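Local coordinates for cell envelope-related transcriptional attenuator domain-containing protein (Streptococcus agalactiae, PDB 3OKZ) that probably transfers anionic glycopolymers from lipid carriers to the cell wall, as other LytR/CpsA/Psr proteins do, although its own function is not established, at residues 121-126 with 191-196; 163-168 with 187-192; 46-51 with 57-62. One frame throughout, in Å; residues are numbered along the deposited sequence.

Contact 1. Residues 121-126 with 191-196; sequences VDLVNA and QKVLKK
Leu123 and Val124 share one partner, Val193, and the way its two methyls are divided between them accounts for the apolar part of this helix-helix contact. Val193 aims its side chain at helix 117-126. Its CG1, trans to its own backbone nitrogen (chi1 160°), reaches the branch point of Leu123, 3.6 Å from CG, and lies 4.0 Å from Leu123 CD2. The second methyl turns to the next residue: Val193 CG2 stands 3.7 Å from Val124 CG2 and 4.0 Å from Val124 CA, so it rests against both the methyl and the main chain. The two valine side chains meet almost perpendicularly, whereas Leu123 slants across Val193. Because valine meets valine here, the backbones approach closely: Val124 CA and Val193 CA are 6.1 Å apart.

Polar interactions are left to the surroundings, since no hydrogen bond passes between 121-126 and 191-196. Lys196 NZ extends to the carbonyl oxygen of Val127, just past the end of helix 117-126, while Asn125 OD1 accepts a bond from the backbone of Gly162. Val124 also touches Ala165 of helix 162-168, and Val193 touches Ile130.

The arrangement is a small aliphatic interface between two helices, made by a single valine lodged against two consecutive residues, within the helical layer that helix 178-200 helps to form beside the central sheet of this LytR/CpsA/Psr-family domain.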
# COMPACT_ATOMS: atom_id res chain seq x y z
N VAL A 121 12.98 2.22 -6.73
CA VAL A 121 14.01 1.99 -7.74
C VAL A 121 15.31 1.51 -7.11
O VAL A 121 15.86 0.49 -7.51
CB VAL A 121 14.25 3.27 -8.59
CG1 VAL A 121 15.64 3.24 -9.23
CG2 VAL A 121 13.19 3.35 -9.69
N ASP A 122 15.80 2.25 -6.12
CA ASP A 122 17.04 1.86 -5.44
C ASP A 122 16.89 0.50 -4.77
O ASP A 122 17.77 -0.36 -4.88
CB ASP A 122 17.40 2.90 -4.38
CG ASP A 122 17.92 4.19 -4.98
OD1 ASP A 122 17.98 5.21 -4.25
OD2 ASP A 122 18.28 4.17 -6.18
N LEU A 123 15.78 0.30 -4.08
CA LEU A 123 15.51 -0.94 -3.37
C LEU A 123 15.63 -2.16 -4.28
O LEU A 123 16.30 -3.13 -3.96
CB LEU A 123 14.13 -0.88 -2.72
CG LEU A 123 13.80 -1.99 -1.73
CD1 LEU A 123 14.96 -2.21 -0.74
CD2 LEU A 123 12.49 -1.61 -1.01
N VAL A 124 14.96 -2.10 -5.43
CA VAL A 124 15.05 -3.21 -6.36
C VAL A 124 16.51 -3.42 -6.76
O VAL A 124 17.03 -4.53 -6.66
CB VAL A 124 14.21 -2.92 -7.63
CG1 VAL A 124 14.53 -3.94 -8.71
CG2 VAL A 124 12.72 -2.96 -7.28
N ASN A 125 17.18 -2.35 -7.18
CA ASN A 125 18.58 -2.47 -7.59
C ASN A 125 19.48 -2.98 -6.47
O ASN A 125 20.43 -3.72 -6.72
CB ASN A 125 19.10 -1.12 -8.11
CG ASN A 125 18.58 -0.79 -9.53
OD1 ASN A 125 18.33 -1.68 -10.35
ND2 ASN A 125 18.46 0.50 -9.82
N ALA A 126 19.18 -2.62 -5.23
CA ALA A 126 20.00 -3.05 -4.11
C ALA A 126 20.03 -4.56 -3.93
O ALA A 126 21.02 -5.09 -3.43
CB ALA A 126 19.51 -2.41 -2.84
N GLN A 191 6.65 -8.19 -3.03
CA GLN A 191 6.91 -9.55 -2.58
C GLN A 191 8.26 -10.08 -3.03
O GLN A 191 8.97 -10.70 -2.25
CB GLN A 191 5.83 -10.50 -3.09
CG GLN A 191 4.44 -10.17 -2.56
CD GLN A 191 3.38 -10.99 -3.24
OE1 GLN A 191 3.42 -12.22 -3.22
NE2 GLN A 191 2.41 -10.31 -3.85
N LYS A 192 8.61 -9.82 -4.29
CA LYS A 192 9.87 -10.30 -4.84
C LYS A 192 11.10 -9.64 -4.22
O LYS A 192 12.10 -10.31 -3.95
CB LYS A 192 9.88 -10.12 -6.35
CG LYS A 192 8.93 -11.08 -7.08
CD LYS A 192 9.16 -11.13 -8.59
CE LYS A 192 8.39 -12.29 -9.19
NZ LYS A 192 8.36 -12.29 -10.67
N VAL A 193 11.03 -8.34 -3.99
CA VAL A 193 12.13 -7.61 -3.38
C VAL A 193 12.35 -8.10 -1.95
O VAL A 193 13.46 -8.02 -1.43
CB VAL A 193 11.87 -6.10 -3.39
CG1 VAL A 193 12.73 -5.40 -2.34
CG2 VAL A 193 12.19 -5.55 -4.76
N LEU A 194 11.29 -8.59 -1.32
CA LEU A 194 11.44 -9.12 0.02
C LEU A 194 12.10 -10.49 -0.07
O LEU A 194 13.07 -10.77 0.64
CB LEU A 194 10.08 -9.26 0.68
CG LEU A 194 9.69 -8.00 1.44
CD1 LEU A 194 8.18 -7.97 1.62
CD2 LEU A 194 10.43 -7.97 2.79
N LYS A 195 11.59 -11.33 -0.96
CA LYS A 195 12.13 -12.67 -1.15
C LYS A 195 13.63 -12.56 -1.36
O LYS A 195 14.40 -13.32 -0.78
CB LYS A 195 11.49 -13.34 -2.37
CG LYS A 195 11.80 -14.83 -2.49
CD LYS A 195 11.46 -15.40 -3.87
CE LYS A 195 12.55 -15.08 -4.91
NZ LYS A 195 12.75 -13.61 -5.14
N LYS A 196 14.01 -11.60 -2.19
CA LYS A 196 15.41 -11.34 -2.51
C LYS A 196 16.15 -10.92 -1.24
O LYS A 196 17.16 -11.52 -0.87
CB LYS A 196 15.49 -10.23 -3.56
CG LYS A 196 16.53 -10.42 -4.67
CD LYS A 196 16.17 -11.56 -5.60
CE LYS A 196 16.73 -11.33 -6.98
NZ LYS A 196 18.14 -10.91 -6.93

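Contact 2. Residues 163-168 with 187-192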
# COMPACT_ATOMS: atom_id res chain seq x y z
N GLU A 163 14.54 1.11 -12.26
CA GLU A 163 13.84 1.96 -13.23
C GLU A 163 12.73 1.19 -13.95
O GLU A 163 11.60 1.64 -14.05
CB GLU A 163 14.84 2.52 -14.24
CG GLU A 163 14.79 4.04 -14.47
CD GLU A 163 15.17 4.86 -13.24
OE1 GLU A 163 14.26 5.38 -12.55
OE2 GLU A 163 16.38 5.00 -12.96
N GLN A 164 13.08 0.01 -14.46
CA GLN A 164 12.12 -0.85 -15.16
C GLN A 164 11.04 -1.26 -14.19
O GLN A 164 9.85 -1.18 -14.49
CB GLN A 164 12.79 -2.11 -15.68
CG GLN A 164 13.96 -1.88 -16.60
CD GLN A 164 14.45 -3.17 -17.22
OE1 GLN A 164 13.97 -3.58 -18.28
NE2 GLN A 164 15.38 -3.84 -16.55
N ALA A 165 11.46 -1.74 -13.03
CA ALA A 165 10.54 -2.18 -11.99
C ALA A 165 9.48 -1.11 -11.71
O ALA A 165 8.30 -1.43 -11.53
CB ALA A 165 11.31 -2.51 -10.71
N LEU A 166 9.91 0.15 -11.68
CA LEU A 166 8.98 1.25 -11.44
C LEU A 166 7.92 1.25 -12.54
O LEU A 166 6.72 1.27 -12.26
CB LEU A 166 9.73 2.58 -11.41
CG LEU A 166 8.88 3.86 -11.34
CD1 LEU A 166 7.98 3.81 -10.14
CD2 LEU A 166 9.78 5.08 -11.26
N VAL A 167 8.38 1.21 -13.80
CA VAL A 167 7.49 1.20 -14.95
C VAL A 167 6.53 -0.00 -14.90
O VAL A 167 5.35 0.12 -15.22
CB VAL A 167 8.29 1.18 -16.29
CG1 VAL A 167 7.33 1.18 -17.49
CG2 VAL A 167 9.20 2.41 -16.37
N TYR A 168 7.05 -1.15 -14.48
CA TYR A 168 6.25 -2.36 -14.38
C TYR A 168 5.13 -2.26 -13.35
O TYR A 168 4.09 -2.90 -13.48
CB TYR A 168 7.14 -3.54 -14.03
CG TYR A 168 6.44 -4.88 -14.01
CD1 TYR A 168 6.05 -5.51 -15.18
CD2 TYR A 168 6.20 -5.54 -12.80
CE1 TYR A 168 5.45 -6.75 -15.16
CE2 TYR A 168 5.59 -6.79 -12.77
CZ TYR A 168 5.23 -7.39 -13.96
OH TYR A 168 4.68 -8.65 -13.93
N ARG A 187 2.05 -5.52 -6.02
CA ARG A 187 2.27 -6.49 -4.95
C ARG A 187 3.43 -7.40 -5.30
O ARG A 187 4.24 -7.75 -4.46
CB ARG A 187 1.00 -7.31 -4.72
CG ARG A 187 -0.16 -6.57 -4.08
CD ARG A 187 -1.41 -7.43 -4.09
NE ARG A 187 -2.52 -6.82 -4.83
CZ ARG A 187 -3.46 -7.50 -5.47
NH1 ARG A 187 -3.42 -8.83 -5.47
NH2 ARG A 187 -4.43 -6.87 -6.11
N GLU A 188 3.49 -7.78 -6.57
CA GLU A 188 4.54 -8.65 -7.06
C GLU A 188 5.91 -8.05 -6.78
O GLU A 188 6.76 -8.70 -6.18
CB GLU A 188 4.37 -8.83 -8.56
CG GLU A 188 5.36 -9.77 -9.21
CD GLU A 188 5.08 -9.90 -10.69
OE1 GLU A 188 3.89 -9.75 -11.07
OE2 GLU A 188 6.02 -10.16 -11.47
N VAL A 189 6.13 -6.83 -7.24
CA VAL A 189 7.42 -6.19 -7.03
C VAL A 189 7.78 -6.17 -5.54
O VAL A 189 8.91 -6.46 -5.16
CB VAL A 189 7.45 -4.74 -7.62
CG1 VAL A 189 8.85 -4.17 -7.54
CG2 VAL A 189 7.03 -4.76 -9.08
N ILE A 190 6.81 -5.85 -4.69
CA ILE A 190 7.07 -5.82 -3.25
C ILE A 190 7.47 -7.19 -2.74
O ILE A 190 8.52 -7.34 -2.10
CB ILE A 190 5.83 -5.30 -2.47
CG1 ILE A 190 5.88 -3.78 -2.37
CG2 ILE A 190 5.81 -5.86 -1.04
CD1 ILE A 190 7.09 -3.27 -1.62
N GLN A 191 6.65 -8.19 -3.03
CA GLN A 191 6.91 -9.55 -2.58
C GLN A 191 8.26 -10.08 -3.03
O GLN A 191 8.97 -10.70 -2.25
CB GLN A 191 5.83 -10.50 -3.09
CG GLN A 191 4.44 -10.17 -2.56
CD GLN A 191 3.38 -10.99 -3.24
OE1 GLN A 191 3.42 -12.22 -3.22
NE2 GLN A 191 2.41 -10.31 -3.85
N LYS A 192 8.61 -9.82 -4.29
CA LYS A 192 9.87 -10.30 -4.84
C LYS A 192 11.10 -9.64 -4.22
O LYS A 192 12.10 -10.31 -3.95
CB LYS A 192 9.88 -10.12 -6.35
CG LYS A 192 8.93 -11.08 -7.08
CD LYS A 192 9.16 -11.13 -8.59
CE LYS A 192 8.39 -12.29 -9.19
NZ LYS A 192 8.36 -12.29 -10.67
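Tyr168 reaches from helix 162-168 toward Glu188 and Val189 of the long helix 178-200, joining the two helices in this LytR/CpsA/Psr-family domain. Its CG lies trans to the backbone nitrogen (chi1 -175°), which brings the hydroxyl end to the carboxylate of Glu188. The extended glutamate crosses the tyrosine at about a right angle, with the carboxylate plane turned 74° from the ring. OE1 of Glu188 lies in the ring plane at the edge, 3.2 Å from Tyr168 OH, at most a weak hydrogen bond, since the one phenol proton may be directed to a different acceptor. Nearer the root of the ring, Val189 CG2 is 3.9 Å from Tyr168 CD2, also at the edge, and the two side chains run past one another, each heading for the opposite helix. At the other methyl of Val189, CG1 lies a looser 4.3 Å from Ala165 CB. The segment axes are 10.3 Å apart at 141°, a spacing that the long tyrosine bridges. Val132 of strand 130-134 touches both Tyr168 and Glu188.

One turn on, Lys192 NZ forms a salt bridge to Glu188 OE2, 3.3 Å away on the anti side, and donates to the carbonyl of Thr131. Tyr168, Glu188, Lys192 and that carbonyl thus form a run of polar contacts beside the apolar ones of Val189. The ammonium would probably help keep the carboxylate ionised, and so available to the phenol, while taking up part of its charge.

Contact 3. Residues 46-51 with 57-62; sequences ILVTIN and TTMTSL
Ile46, Val48 and Met59, the last present as selenomethionine, form the apolar centre of an antiparallel beta hairpin in the middle of the mixed sheet. Ile46 CG2 lies 3.9 Å from Met59 CB. It is equally far from CE, because the methionine chain bends at its third torsion (93°) and brings its terminal methyl back beside the isoleucine. Val48 CG1 meets the same side chain nearer its root, 4.2 Å from Met59 CG. Val48 and Met59 form a non-hydrogen-bonded pair, as do Ile46 and Ser61, and Ile50 and Thr57; all six side chains lie on the face where Met59 packs against helix 178-200. Farther along that face, the side chains of Ile50 and Thr57 run alongside each other in the same direction.

The other face carries Leu47, Thr49, Thr58 and Thr60, and helix 264-277 covers Leu47, Thr49 and Thr58. Here the pairs are hydrogen-bonded. Leu47 and Thr60 exchange two backbone bonds, with Leu47 N to Thr60 O at 2.9 Å; Thr49 and Thr58 exchange another two, with Thr49 N reaching Thr58 O along a nearly straight line (171°) in the carbonyl plane. The facing hydroxyls of Thr49 and Thr58 are modelled so close together that their exact separation is doubtful.

Outward from these bonds, the hydroxyls of Thr58 and Thr60 on this face meet an ordered water, which is bound between them and the main chain of Leu47. It donates to the carbonyl oxygen of Leu47 at 2.9 Å, so that this oxygen serves both the water and Thr60 N. The same water is hydrogen-bonded to both flanking hydroxyls, its oxygen 2.7 Å from Thr58 OG1 and 3.0 Å from Thr60 OG1.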
# COMPACT_ATOMS: atom_id res chain seq x y z
N ILE A 46 -0.90 -0.23 0.78
CA ILE A 46 -1.10 -1.63 1.12
C ILE A 46 -1.06 -1.79 2.62
O ILE A 46 -0.12 -1.34 3.27
CB ILE A 46 0.01 -2.53 0.55
CG1 ILE A 46 0.24 -2.23 -0.93
CG2 ILE A 46 -0.37 -3.98 0.73
CD1 ILE A 46 1.04 -0.97 -1.16
N LEU A 47 -2.10 -2.43 3.16
CA LEU A 47 -2.18 -2.68 4.59
C LEU A 47 -1.54 -4.05 4.78
O LEU A 47 -2.00 -5.04 4.21
CB LEU A 47 -3.64 -2.67 5.05
CG LEU A 47 -3.96 -2.59 6.55
CD1 LEU A 47 -3.85 -3.96 7.22
CD2 LEU A 47 -3.03 -1.58 7.21
N VAL A 48 -0.45 -4.10 5.54
CA VAL A 48 0.26 -5.36 5.75
C VAL A 48 0.09 -5.92 7.15
O VAL A 48 0.16 -5.18 8.14
CB VAL A 48 1.78 -5.18 5.51
CG1 VAL A 48 2.43 -6.54 5.27
CG2 VAL A 48 2.03 -4.23 4.34
N THR A 49 -0.13 -7.22 7.23
CA THR A 49 -0.27 -7.91 8.52
C THR A 49 0.89 -8.87 8.62
O THR A 49 1.27 -9.48 7.61
CB THR A 49 -1.53 -8.76 8.62
OG1 THR A 49 -1.46 -9.81 7.65
CG2 THR A 49 -2.76 -7.93 8.38
N ILE A 50 1.44 -9.01 9.83
CA ILE A 50 2.55 -9.93 10.11
C ILE A 50 2.25 -10.54 11.47
O ILE A 50 2.09 -9.82 12.46
CB ILE A 50 3.92 -9.22 10.21
CG1 ILE A 50 4.20 -8.40 8.94
CG2 ILE A 50 5.02 -10.25 10.39
CD1 ILE A 50 4.46 -6.94 9.22
N ASN A 51 2.16 -11.87 11.52
CA ASN A 51 1.88 -12.57 12.77
C ASN A 51 3.00 -13.55 13.05
O ASN A 51 3.03 -14.65 12.48
CB ASN A 51 0.56 -13.32 12.67
CG ASN A 51 0.13 -13.88 14.00
OD1 ASN A 51 0.89 -14.58 14.66
ND2 ASN A 51 -1.10 -13.59 14.39
N THR A 57 1.87 -13.90 6.71
CA THR A 57 1.76 -12.50 6.32
C THR A 57 0.72 -12.31 5.23
O THR A 57 0.56 -13.15 4.35
CB THR A 57 3.11 -11.98 5.80
OG1 THR A 57 4.03 -11.86 6.89
CG2 THR A 57 2.95 -10.62 5.13
N THR A 58 -0.01 -11.20 5.30
CA THR A 58 -1.03 -10.90 4.30
C THR A 58 -0.88 -9.47 3.84
O THR A 58 -0.53 -8.58 4.62
CB THR A 58 -2.44 -11.05 4.86
OG1 THR A 58 -2.75 -9.92 5.69
CG2 THR A 58 -2.56 -12.34 5.67
N MSE A 59 -1.15 -9.24 2.56
CA MSE A 59 -1.08 -7.91 1.98
C MSE A 59 -2.36 -7.55 1.29
O MSE A 59 -2.80 -8.24 0.36
CB MSE A 59 0.03 -7.83 0.95
CG MSE A 59 1.39 -8.13 1.48
SE MSE A 59 2.62 -7.77 0.08
CE MSE A 59 3.03 -5.95 0.56
N THR A 60 -2.97 -6.46 1.73
CA THR A 60 -4.20 -6.01 1.12
C THR A 60 -4.02 -4.64 0.46
O THR A 60 -3.77 -3.63 1.12
CB THR A 60 -5.33 -6.02 2.16
OG1 THR A 60 -5.54 -7.37 2.59
CG2 THR A 60 -6.64 -5.50 1.57
N SER A 61 -4.10 -4.63 -0.87
CA SER A 61 -3.98 -3.41 -1.65
C SER A 61 -5.28 -2.63 -1.51
O SER A 61 -6.36 -3.22 -1.50
CB SER A 61 -3.73 -3.76 -3.13
OG SER A 61 -2.58 -4.59 -3.29
N LEU A 62 -5.18 -1.31 -1.41
CA LEU A 62 -6.37 -0.49 -1.23
C LEU A 62 -6.61 0.41 -2.43
O LEU A 62 -5.88 1.38 -2.65
CB LEU A 62 -6.22 0.36 0.04
CG LEU A 62 -5.64 -0.42 1.23
CD1 LEU A 62 -5.42 0.50 2.45
CD2 LEU A 62 -6.58 -1.56 1.56
O HOH W 1 -3.33 -7.57 4.61

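Overall arrangement
From the N terminus, contact 3 comes first and closes the short turn between strands 41-51 and 56-62, completing its hairpin before the other two begin; it is separate from them and in series. Contact 1 then opens at 121-126 and spans 64 residues before helix 178-200 answers it. Contact 2 starts inside that span, at 163-168, and the second segments overlap at Gln191 and Lys192, so the shorter connection lies within the longer. Their centres are about 8 Å apart, and Val124 touches Val189. The centre of contact 3 is about 17 Å from either, yet Met59 meets Ile190 and Gln191, tying the sheet to helix 178-200.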